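Local coordinates for protein malonate decarboxylase subunit alpha (Acinetobacter baumannii ATCC 17978, PDB 6MPR) that probably acts as the acyl carrier protein transferase subunit of malonate decarboxylase, exchanging the acetyl group on the carrier for malonyl before decarboxylation, at residues A[164-169]-A[220-225]; A[201-204]-A[208-211]; A[256-261]-A[363-368]. One frame throughout, in Å; residues are numbered along the deposited sequence.

Contact 1: A[164-169]-A[220-225]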
ATOM      1  N   PHE A 164      -0.868  11.177  22.741  1.00 12.69           N
ATOM      2  CA  PHE A 164      -0.308  12.109  23.717  1.00 13.91           C
ATOM      3  C   PHE A 164      -1.403  12.826  24.489  1.00 17.05           C
ATOM      4  O   PHE A 164      -1.329  12.954  25.717  1.00 13.85           O
ATOM      5  CB  PHE A 164       0.580  13.144  23.022  1.00  9.78           C
ATOM      6  CG  PHE A 164       1.934  12.627  22.648  1.00 17.17           C
ATOM      7  CD1 PHE A 164       2.921  12.468  23.613  1.00 24.41           C
ATOM      8  CD2 PHE A 164       2.233  12.318  21.327  1.00 12.48           C
ATOM      9  CE1 PHE A 164       4.180  11.998  23.267  1.00 22.87           C
ATOM     10  CE2 PHE A 164       3.484  11.836  20.982  1.00 13.81           C
ATOM     11  CZ  PHE A 164       4.461  11.690  21.944  1.00 22.17           C
ATOM     12  N   MET A 165      -2.417  13.321  23.784  1.00 11.64           N
ATOM     13  CA  MET A 165      -3.370  14.231  24.405  1.00 14.10           C
ATOM     14  C   MET A 165      -4.742  14.039  23.776  1.00 15.24           C
ATOM     15  O   MET A 165      -4.854  13.737  22.584  1.00 14.65           O
ATOM     16  CB  MET A 165      -2.885  15.684  24.253  1.00 17.51           C
ATOM     17  CG  MET A 165      -3.701  16.712  24.976  1.00 21.18           C
ATOM     18  SD  MET A 165      -3.003  18.365  24.727  1.00 21.32           S
ATOM     19  CE  MET A 165      -1.893  18.466  26.136  1.00 19.31           C
ATOM     20  N   ALA A 166      -5.779  14.171  24.595  1.00 15.03           N
ATOM     21  CA  ALA A 166      -7.146  14.218  24.103  1.00 13.04           C
ATOM     22  C   ALA A 166      -7.860  15.396  24.741  1.00 13.65           C
ATOM     23  O   ALA A 166      -7.538  15.805  25.860  1.00 12.54           O
ATOM     24  CB  ALA A 166      -7.929  12.938  24.410  1.00 10.69           C
ATOM     25  N   ASP A 167      -8.831  15.941  24.016  1.00 13.91           N
ATOM     26  CA  ASP A 167      -9.774  16.857  24.633  1.00 12.38           C
ATOM     27  C   ASP A 167     -10.981  16.040  25.104  1.00 16.96           C
ATOM     28  O   ASP A 167     -11.009  14.817  24.966  1.00 15.14           O
ATOM     29  CB  ASP A 167     -10.148  17.979  23.668  1.00 12.62           C
ATOM     30  CG  ASP A 167     -10.988  17.506  22.485  1.00 22.61           C
ATOM     31  OD1 ASP A 167     -11.471  16.354  22.463  1.00 18.92           O
ATOM     32  OD2 ASP A 167     -11.164  18.315  21.556  1.00 18.06           O
ATOM     33  N   ARG A 168     -11.999  16.712  25.638  1.00 18.76           N
ATOM     34  CA  ARG A 168     -13.129  15.982  26.203  1.00 18.57           C
ATOM     35  C   ARG A 168     -14.151  15.553  25.157  1.00 23.10           C
ATOM     36  O   ARG A 168     -15.149  14.909  25.508  1.00 26.01           O
ATOM     37  CB  ARG A 168     -13.795  16.811  27.300  1.00 21.56           C
ATOM     38  CG  ARG A 168     -12.877  17.024  28.485  1.00 21.66           C
ATOM     39  CD  ARG A 168     -13.604  17.688  29.634  1.00 21.23           C
ATOM     40  NE  ARG A 168     -12.764  17.754  30.817  1.00 24.89           N
ATOM     41  CZ  ARG A 168     -12.730  16.817  31.761  1.00 26.23           C
ATOM     42  NH1 ARG A 168     -13.486  15.729  31.642  1.00 19.16           N
ATOM     43  NH2 ARG A 168     -11.932  16.963  32.810  1.00 32.77           N
ATOM     44  N   GLN A 169     -13.920  15.869  23.891  1.00 21.28           N
ATOM     45  CA  GLN A 169     -14.732  15.326  22.814  1.00 20.62           C
ATOM     46  C   GLN A 169     -14.153  14.040  22.237  1.00 16.16           C
ATOM     47  O   GLN A 169     -14.863  13.325  21.524  1.00 16.74           O
ATOM     48  CB  GLN A 169     -14.884  16.360  21.696  1.00 20.81           C
ATOM     49  CG  GLN A 169     -15.873  17.462  22.011  1.00 32.05           C
ATOM     50  CD  GLN A 169     -17.293  16.948  22.016  1.00 43.47           C
ATOM     51  OE1 GLN A 169     -17.865  16.685  20.961  1.00 53.04           O
ATOM     52  NE2 GLN A 169     -17.864  16.778  23.206  1.00 47.52           N
ATOM     53  N   ASP A 220     -14.607   6.531  20.523  1.00 11.69           N
ATOM     54  CA  ASP A 220     -15.734   6.411  21.447  1.00 11.58           C
ATOM     55  C   ASP A 220     -15.375   6.805  22.877  1.00 16.36           C
ATOM     56  O   ASP A 220     -16.183   7.454  23.557  1.00 15.02           O
ATOM     57  CB  ASP A 220     -16.289   4.988  21.394  1.00 14.57           C
ATOM     58  CG  ASP A 220     -16.769   4.644  20.017  1.00 17.07           C
ATOM     59  OD1 ASP A 220     -17.758   5.269  19.560  1.00 18.55           O
ATOM     60  OD2 ASP A 220     -16.118   3.802  19.363  1.00 14.56           O
ATOM     61  N   TYR A 221     -14.174   6.461  23.345  1.00 14.03           N
ATOM     62  CA  TYR A 221     -13.777   6.810  24.702  1.00 18.05           C
ATOM     63  C   TYR A 221     -12.295   7.132  24.765  1.00 12.37           C
ATOM     64  O   TYR A 221     -11.493   6.593  23.996  1.00 14.18           O
ATOM     65  CB  TYR A 221     -14.048   5.684  25.694  1.00 10.77           C
ATOM     66  CG  TYR A 221     -15.505   5.345  25.858  1.00 12.59           C
ATOM     67  CD1 TYR A 221     -16.326   6.077  26.714  1.00 11.71           C
ATOM     68  CD2 TYR A 221     -16.049   4.289  25.159  1.00 18.43           C
ATOM     69  CE1 TYR A 221     -17.686   5.749  26.859  1.00 13.39           C
ATOM     70  CE2 TYR A 221     -17.380   3.955  25.292  1.00 18.77           C
ATOM     71  CZ  TYR A 221     -18.195   4.687  26.136  1.00 18.85           C
ATOM     72  OH  TYR A 221     -19.517   4.313  26.251  1.00 17.60           O
ATOM     73  N   VAL A 222     -11.938   8.000  25.717  1.00 12.65           N
ATOM     74  CA  VAL A 222     -10.543   8.244  26.057  1.00 12.23           C
ATOM     75  C   VAL A 222     -10.365   7.955  27.545  1.00 13.03           C
ATOM     76  O   VAL A 222     -11.317   7.994  28.326  1.00 15.80           O
ATOM     77  CB  VAL A 222     -10.075   9.681  25.718  1.00 14.63           C
ATOM     78  CG1 VAL A 222     -10.263   9.977  24.232  1.00 12.14           C
ATOM     79  CG2 VAL A 222     -10.800  10.710  26.586  1.00 11.28           C
ATOM     80  N   VAL A 223      -9.129   7.634  27.926  1.00 13.76           N
ATOM     81  CA  VAL A 223      -8.775   7.418  29.326  1.00 13.54           C
ATOM     82  C   VAL A 223      -7.366   7.954  29.530  1.00 12.69           C
ATOM     83  O   VAL A 223      -6.491   7.734  28.694  1.00 13.86           O
ATOM     84  CB  VAL A 223      -8.872   5.927  29.721  1.00 12.12           C
ATOM     85  CG1 VAL A 223      -7.860   5.066  28.932  1.00 11.57           C
ATOM     86  CG2 VAL A 223      -8.656   5.751  31.216  1.00 12.94           C
ATOM     87  N   VAL A 224      -7.157   8.694  30.620  1.00 12.04           N
ATOM     88  CA  VAL A 224      -5.819   9.150  30.979  1.00 15.93           C
ATOM     89  C   VAL A 224      -5.045   7.960  31.536  1.00 13.74           C
ATOM     90  O   VAL A 224      -5.484   7.313  32.495  1.00 15.56           O
ATOM     91  CB  VAL A 224      -5.885  10.301  31.994  1.00 16.39           C
ATOM     92  CG1 VAL A 224      -4.474  10.739  32.410  1.00 16.38           C
ATOM     93  CG2 VAL A 224      -6.643  11.471  31.412  1.00 13.42           C
ATOM     94  N   ALA A 225      -3.898   7.656  30.931  1.00 13.45           N
ATOM     95  CA  ALA A 225      -3.127   6.497  31.363  1.00 11.92           C
ATOM     96  C   ALA A 225      -2.544   6.734  32.753  1.00 15.26           C
ATOM     97  O   ALA A 225      -2.334   7.876  33.172  1.00 18.67           O
ATOM     98  CB  ALA A 225      -2.002   6.206  30.372  1.00 14.39           C
TER

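Contact 2: A[201-204]-A[208-211]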
ATOM      1  N   GLU A 201      -2.286  12.940  28.621  1.00 14.73           N
ATOM      2  CA  GLU A 201      -2.869  14.145  29.202  1.00 16.60           C
ATOM      3  C   GLU A 201      -4.266  14.382  28.644  1.00 17.80           C
ATOM      4  O   GLU A 201      -4.518  14.165  27.456  1.00 14.58           O
ATOM      5  CB  GLU A 201      -2.034  15.377  28.860  1.00 16.14           C
ATOM      6  CG  GLU A 201      -0.814  15.609  29.673  1.00 34.88           C
ATOM      7  CD  GLU A 201      -0.156  16.894  29.232  1.00 41.72           C
ATOM      8  OE1 GLU A 201       0.539  16.874  28.196  1.00 30.66           O
ATOM      9  OE2 GLU A 201      -0.386  17.934  29.885  1.00 48.56           O
ATOM     10  N   LEU A 202      -5.154  14.897  29.490  1.00 16.81           N
ATOM     11  CA  LEU A 202      -6.481  15.331  29.076  1.00 16.15           C
ATOM     12  C   LEU A 202      -6.578  16.850  29.172  1.00 19.73           C
ATOM     13  O   LEU A 202      -6.210  17.428  30.201  1.00 19.51           O
ATOM     14  CB  LEU A 202      -7.560  14.694  29.958  1.00 17.85           C
ATOM     15  CG  LEU A 202      -9.022  15.006  29.647  1.00 17.14           C
ATOM     16  CD1 LEU A 202      -9.454  14.309  28.371  1.00 16.50           C
ATOM     17  CD2 LEU A 202      -9.905  14.585  30.818  1.00 22.34           C
ATOM     18  N   VAL A 203      -7.076  17.489  28.109  1.00 19.10           N
ATOM     19  CA  VAL A 203      -7.402  18.912  28.119  1.00 15.41           C
ATOM     20  C   VAL A 203      -8.905  19.077  27.891  1.00 17.09           C
ATOM     21  O   VAL A 203      -9.615  18.129  27.556  1.00 16.53           O
ATOM     22  CB  VAL A 203      -6.598  19.712  27.072  1.00 16.34           C
ATOM     23  CG1 VAL A 203      -5.118  19.584  27.331  1.00 20.02           C
ATOM     24  CG2 VAL A 203      -6.939  19.252  25.684  1.00 13.65           C
ATOM     25  N   ASP A 204      -9.396  20.304  28.106  1.00 16.36           N
ATOM     26  CA  ASP A 204     -10.832  20.543  27.973  1.00 20.91           C
ATOM     27  C   ASP A 204     -11.247  20.776  26.525  1.00 29.75           C
ATOM     28  O   ASP A 204     -12.267  20.236  26.082  1.00 34.51           O
ATOM     29  CB  ASP A 204     -11.262  21.733  28.832  1.00 20.92           C
ATOM     30  CG  ASP A 204     -10.996  21.516  30.301  1.00 22.52           C
ATOM     31  OD1 ASP A 204     -11.081  20.360  30.749  1.00 24.97           O
ATOM     32  OD2 ASP A 204     -10.706  22.504  31.012  1.00 23.13           O
ATOM     33  N   GLU A 208      -6.584  23.460  22.672  1.00 15.08           N
ATOM     34  CA  GLU A 208      -5.313  23.253  23.364  1.00 14.32           C
ATOM     35  C   GLU A 208      -4.453  22.172  22.718  1.00 13.46           C
ATOM     36  O   GLU A 208      -3.257  22.100  23.008  1.00 17.51           O
ATOM     37  CB  GLU A 208      -5.517  22.903  24.844  1.00 17.55           C
ATOM     38  CG  GLU A 208      -4.216  23.069  25.660  1.00 23.64           C
ATOM     39  CD  GLU A 208      -4.377  22.960  27.169  1.00 21.24           C
ATOM     40  OE1 GLU A 208      -5.526  22.925  27.664  1.00 18.23           O
ATOM     41  OE2 GLU A 208      -3.333  22.924  27.861  1.00 20.00           O
ATOM     42  N   LEU A 209      -5.031  21.316  21.874  1.00 15.74           N
ATOM     43  CA  LEU A 209      -4.233  20.278  21.246  1.00 12.11           C
ATOM     44  C   LEU A 209      -3.269  20.908  20.248  1.00 16.98           C
ATOM     45  O   LEU A 209      -3.636  21.850  19.541  1.00 15.91           O
ATOM     46  CB  LEU A 209      -5.103  19.261  20.512  1.00 13.17           C
ATOM     47  CG  LEU A 209      -6.227  18.535  21.242  1.00 22.03           C
ATOM     48  CD1 LEU A 209      -6.898  17.560  20.275  1.00 20.97           C
ATOM     49  CD2 LEU A 209      -5.700  17.786  22.412  1.00 21.85           C
ATOM     50  N   PRO A 210      -2.040  20.416  20.167  1.00 14.11           N
ATOM     51  CA  PRO A 210      -1.132  20.904  19.116  1.00 15.90           C
ATOM     52  C   PRO A 210      -1.738  20.768  17.726  1.00 16.11           C
ATOM     53  O   PRO A 210      -1.681  21.708  16.921  1.00 14.91           O
ATOM     54  CB  PRO A 210       0.108  20.030  19.322  1.00 17.08           C
ATOM     55  CG  PRO A 210       0.087  19.757  20.838  1.00 16.80           C
ATOM     56  CD  PRO A 210      -1.373  19.509  21.114  1.00 15.56           C
ATOM     57  N   ARG A 211      -2.366  19.627  17.458  1.00 17.17           N
ATOM     58  CA  ARG A 211      -3.204  19.434  16.283  1.00 15.00           C
ATOM     59  C   ARG A 211      -4.111  18.247  16.566  1.00 11.20           C
ATOM     60  O   ARG A 211      -3.900  17.497  17.526  1.00 13.76           O
ATOM     61  CB  ARG A 211      -2.362  19.193  15.032  1.00 11.95           C
ATOM     62  CG  ARG A 211      -1.507  17.930  15.128  1.00 11.54           C
ATOM     63  CD  ARG A 211      -0.670  17.711  13.862  1.00 14.49           C
ATOM     64  NE  ARG A 211       0.009  16.425  13.892  1.00 13.60           N
ATOM     65  CZ  ARG A 211       1.320  16.261  13.999  1.00 14.18           C
ATOM     66  NH1 ARG A 211       2.125  17.327  14.073  1.00 11.59           N
ATOM     67  NH2 ARG A 211       1.825  15.029  14.019  1.00 10.79           N
TER
HETATM   68  O   HOH W   1      -8.281  22.829  27.475  1.00 18.22           O

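Contact 3: A[256-261]-A[363-368]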
ATOM      1  N   GLY A 256      29.419  -0.113  -4.910  1.00 17.68           N
ATOM      2  CA  GLY A 256      28.977  -1.200  -5.753  1.00 14.75           C
ATOM      3  C   GLY A 256      27.483  -1.317  -5.977  1.00 17.77           C
ATOM      4  O   GLY A 256      27.071  -2.119  -6.818  1.00 14.37           O
ATOM      5  N   ILE A 257      26.663  -0.568  -5.237  1.00 13.52           N
ATOM      6  CA  ILE A 257      25.214  -0.615  -5.420  1.00 13.00           C
ATOM      7  C   ILE A 257      24.629   0.782  -5.631  1.00 12.65           C
ATOM      8  O   ILE A 257      24.001   1.053  -6.665  1.00 13.04           O
ATOM      9  CB  ILE A 257      24.526  -1.313  -4.230  1.00 12.56           C
ATOM     10  CG1 ILE A 257      25.166  -2.690  -3.951  1.00 14.57           C
ATOM     11  CG2 ILE A 257      23.032  -1.484  -4.530  1.00 17.01           C
ATOM     12  CD1 ILE A 257      24.496  -3.475  -2.810  1.00 15.66           C
ATOM     13  N   TYR A 258      24.809   1.678  -4.656  1.00 12.38           N
ATOM     14  CA  TYR A 258      24.148   2.983  -4.734  1.00 12.07           C
ATOM     15  C   TYR A 258      24.691   3.797  -5.901  1.00 12.53           C
ATOM     16  O   TYR A 258      23.925   4.322  -6.722  1.00 13.16           O
ATOM     17  CB  TYR A 258      24.324   3.782  -3.438  1.00 12.08           C
ATOM     18  CG  TYR A 258      23.673   3.209  -2.190  1.00 13.09           C
ATOM     19  CD1 TYR A 258      22.938   2.026  -2.225  1.00 14.32           C
ATOM     20  CD2 TYR A 258      23.795   3.872  -0.971  1.00 11.15           C
ATOM     21  CE1 TYR A 258      22.350   1.521  -1.058  1.00 10.79           C
ATOM     22  CE2 TYR A 258      23.208   3.381   0.173  1.00 12.93           C
ATOM     23  CZ  TYR A 258      22.495   2.211   0.126  1.00 11.69           C
ATOM     24  OH  TYR A 258      21.940   1.743   1.285  1.00 10.46           O
ATOM     25  N   GLU A 259      26.015   3.913  -5.982  1.00 13.04           N
ATOM     26  CA  GLU A 259      26.630   4.618  -7.099  1.00 13.57           C
ATOM     27  C   GLU A 259      26.378   3.884  -8.415  1.00 13.90           C
ATOM     28  O   GLU A 259      26.023   4.501  -9.425  1.00 14.10           O
ATOM     29  CB  GLU A 259      28.130   4.769  -6.856  1.00 14.11           C
ATOM     30  CG  GLU A 259      28.804   5.651  -7.909  1.00 17.47           C
ATOM     31  CD  GLU A 259      30.299   5.805  -7.708  1.00 19.52           C
ATOM     32  OE1 GLU A 259      30.868   5.184  -6.781  1.00 24.94           O
ATOM     33  OE2 GLU A 259      30.906   6.559  -8.488  1.00 25.89           O
ATOM     34  N   LYS A 260      26.562   2.562  -8.413  1.00 17.99           N
ATOM     35  CA  LYS A 260      26.482   1.780  -9.645  1.00 18.46           C
ATOM     36  C   LYS A 260      25.140   1.958 -10.336  1.00 16.76           C
ATOM     37  O   LYS A 260      25.072   2.083 -11.565  1.00 14.94           O
ATOM     38  CB  LYS A 260      26.722   0.295  -9.340  1.00 14.63           C
ATOM     39  CG  LYS A 260      26.611  -0.615 -10.576  1.00 15.41           C
ATOM     40  CD  LYS A 260      26.876  -2.075 -10.220  1.00 16.02           C
ATOM     41  CE  LYS A 260      26.671  -2.977 -11.435  1.00 24.73           C
ATOM     42  NZ  LYS A 260      27.767  -2.827 -12.434  1.00 32.94           N
ATOM     43  N   HIS A 261      24.056   1.958  -9.561  1.00 13.56           N
ATOM     44  CA  HIS A 261      22.710   2.002 -10.111  1.00 16.94           C
ATOM     45  C   HIS A 261      22.029   3.349  -9.940  1.00 13.71           C
ATOM     46  O   HIS A 261      20.843   3.468 -10.269  1.00 17.05           O
ATOM     47  CB  HIS A 261      21.852   0.913  -9.466  1.00 12.91           C
ATOM     48  CG  HIS A 261      22.435  -0.455  -9.595  1.00 13.30           C
ATOM     49  ND1 HIS A 261      22.512  -1.113 -10.800  1.00 14.81           N
ATOM     50  CD2 HIS A 261      22.978  -1.286  -8.674  1.00 13.28           C
ATOM     51  CE1 HIS A 261      23.077  -2.296 -10.620  1.00 18.04           C
ATOM     52  NE2 HIS A 261      23.364  -2.427  -9.338  1.00 16.00           N
ATOM     53  N   LEU A 363      15.146   1.371  -3.563  1.00  9.50           N
ATOM     54  CA  LEU A 363      15.968   0.342  -2.948  1.00 10.23           C
ATOM     55  C   LEU A 363      15.536   0.085  -1.507  1.00 12.26           C
ATOM     56  O   LEU A 363      15.160   1.015  -0.779  1.00  8.74           O
ATOM     57  CB  LEU A 363      17.454   0.739  -2.995  1.00 12.23           C
ATOM     58  CG  LEU A 363      18.491  -0.190  -2.323  1.00  9.34           C
ATOM     59  CD1 LEU A 363      19.761  -0.226  -3.162  1.00 10.53           C
ATOM     60  CD2 LEU A 363      18.800   0.268  -0.905  1.00  9.28           C
ATOM     61  N   PHE A 364      15.585  -1.188  -1.120  1.00 12.06           N
ATOM     62  CA  PHE A 364      15.613  -1.612   0.267  1.00  8.28           C
ATOM     63  C   PHE A 364      16.917  -2.357   0.525  1.00 10.52           C
ATOM     64  O   PHE A 364      17.407  -3.094  -0.337  1.00 10.80           O
ATOM     65  CB  PHE A 364      14.413  -2.533   0.607  1.00  8.03           C
ATOM     66  CG  PHE A 364      14.553  -3.242   1.923  1.00 13.28           C
ATOM     67  CD1 PHE A 364      14.439  -2.546   3.113  1.00 11.77           C
ATOM     68  CD2 PHE A 364      14.794  -4.605   1.970  1.00 12.61           C
ATOM     69  CE1 PHE A 364      14.558  -3.185   4.323  1.00 13.57           C
ATOM     70  CE2 PHE A 364      14.939  -5.252   3.176  1.00 17.77           C
ATOM     71  CZ  PHE A 364      14.807  -4.547   4.359  1.00 17.16           C
ATOM     72  N   ILE A 365      17.488  -2.155   1.709  1.00 10.76           N
ATOM     73  CA  ILE A 365      18.672  -2.895   2.139  1.00  9.13           C
ATOM     74  C   ILE A 365      18.506  -3.230   3.616  1.00  9.09           C
ATOM     75  O   ILE A 365      18.152  -2.366   4.419  1.00 11.02           O
ATOM     76  CB  ILE A 365      19.973  -2.093   1.867  1.00  9.55           C
ATOM     77  CG1 ILE A 365      21.221  -2.855   2.337  1.00 11.89           C
ATOM     78  CG2 ILE A 365      19.896  -0.707   2.511  1.00 11.85           C
ATOM     79  CD1 ILE A 365      22.496  -2.362   1.637  1.00 11.85           C
ATOM     80  N   GLY A 366      18.727  -4.486   3.972  1.00 13.26           N
ATOM     81  CA  GLY A 366      18.640  -4.892   5.356  1.00 12.11           C
ATOM     82  C   GLY A 366      19.324  -6.226   5.541  1.00 20.28           C
ATOM     83  O   GLY A 366      19.965  -6.748   4.628  1.00 12.91           O
ATOM     84  N   ALA A 367      19.172  -6.783   6.734  1.00 15.39           N
ATOM     85  CA  ALA A 367      19.863  -8.019   7.056  1.00 14.01           C
ATOM     86  C   ALA A 367      18.865  -9.087   7.473  1.00 17.20           C
ATOM     87  O   ALA A 367      17.656  -8.870   7.527  1.00 18.59           O
ATOM     88  CB  ALA A 367      20.904  -7.806   8.150  1.00 16.38           C
ATOM     89  N   THR A 368      19.404 -10.255   7.795  1.00 23.89           N
ATOM     90  CA  THR A 368      18.601 -11.424   8.119  1.00 22.20           C
ATOM     91  C   THR A 368      19.473 -12.378   8.916  1.00 19.40           C
ATOM     92  O   THR A 368      20.696 -12.220   8.970  1.00 26.35           O
ATOM     93  CB  THR A 368      18.089 -12.083   6.853  1.00 29.93           C
ATOM     94  OG1 THR A 368      17.305 -13.220   7.195  1.00 25.98           O
ATOM     95  CG2 THR A 368      19.249 -12.542   6.019  1.00 31.23           C
TER

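Contact 1: A[164-169]-A[220-225]
A166 meets V222 through methyl groups: CB of A166 lies 3.8 Å from CG1 of V222, the closest approach. Their CB atoms are 4.1 Å apart, so the alanine methyl also sits against the root of the valine. Both residues point their CB toward each other, and their CA atoms come within 7.1 Å, a separation that suits a small residue facing a short branched one. V222 holds CG1 anti to its carbonyl carbon (chi1 -58°), which sets that branch against the alanine. The other branch, CG2, stands a little farther off and only loosely nears the backbone O of D167, at 4.4 Å.

D167 turns its CB away and shapes the chain that leaves A166. Its OD1 accepts from Q169 N at 2.9 Å, completing an Asx turn; the N-H comes from well above the carboxylate plane (61° out of it) and the bond is bent, 134° at the hydrogen. OD2 takes a hydrogen bond from N171. Farther out, A166 is tied by backbone bonds to E201 and V203, while V199 packs on A166 and V42 on V222.

Here strand 165-166 of the small mixed sheet (with 172-173 and 201-202) meets strand 221-224 of the large parallel sheet, and apolar methyls close the approach. This is a nondirectional dispersion contact, and the positions of A166 and V222 probably owe more to backbone bonding within their own sheets.

Contact 2: A[201-204]-A[208-211]
This is a small, mainly apolar contact of a valine with a leucine and with the chain and carboxylate of a glutamate, made where the chain leaves strand 201-202 and folds back after three intervening residues. V203 is its centre. Its CG2 packs on CD2 of L209 at 3.8 Å and also nears CB of E208, at 4.0 Å. CG1 lies over the face of the E208 carboxylate, and both CG1 and CB of V203 are 3.4 Å from OE1 of E208. A branched, buried valine suits a place where one side is greasy and the other leads to solvent.

E208 swings CG anti to its backbone N (chi1 -164°) and stays extended beyond it, carrying its chain obliquely across V203. The carboxylate then reaches a water, which donates to E208 OE1 at 2.8 Å and accepts from D204 N, also at 2.8 Å. The loop is thus bridged through solvent, with the acid on the solvent-exposed side. Most of the loop touches a crystal neighbour, so its conformation may be partly set by the lattice.

Around the contact, M165 of strand 165-166 packs against both V203 and L209. P210 and R211 lean on Y173 of strand 172-173, placing the returning loop over the small three-stranded sheet to which strand 201-202 belongs.

Contact 3: A[256-261]-A[363-368]
Y258 and L363 bury the most surface here, with I365 next. The leucine drives its isopropyl end against the tyrosine: CD1 of L363 approaches the ring obliquely, 3.8 Å from CE1 of Y258, and CD2 of L363 is also 3.8 Å from that CE1. The two side chains cross at about a right angle. L363 gets there with CG anti to the backbone N (chi1 177°), which carries the branched end out from the strand toward the helix. The same CD1 is met by I257, whose CG2 is also 3.8 Å away, so this one methyl touches two consecutive helix residues.

Beyond the ring, OH of Y258 passes close to CG2 of I365, 3.4 Å away. This hydroxyl is buried but hydrogen-bonded. Tyrosine fits the site because its ring can join the apolar layer while its oxygen finds a polar partner in H268 of strand 265-268. I365 and L363, two apart on the strand, present their CB atoms to the same helix, whereas F364 between them faces away.

The helix is widened by a pi-type turn at 256-259. Its short segment runs nearly antiparallel to strand 363-366 (170°), their axes 11.3 Å apart. A helix laid antiparallel over parallel strands 265-268, 363-366 and 429-433 is the helix-on-sheet packing of an alpha/beta fold, consistent with the family's placing in the Rossmann clan.

How the contacts relate
Contacts 1 and 2 are neighbours, their centres 9 Å apart, and contact 2 is nested along the chain inside the loop closed by contact 1. They share the small mixed sheet of strands 172-173, 165-166 and 201-202, where A166 O meets V203 N at 2.8 Å, probably a hydrogen bond; strand 221-224 brings contact 1 onto the large parallel sheet of that half. Contact 3 comes later in sequence and lies about 43 Å from both, centre to centre, on the opposite side of the chain's centre, in a separate eight-stranded mixed sheet that includes strand 363-366. The three contacts thus sample two alpha/beta regions, consistent with the two-part architecture of CoA-transferase-like proteins.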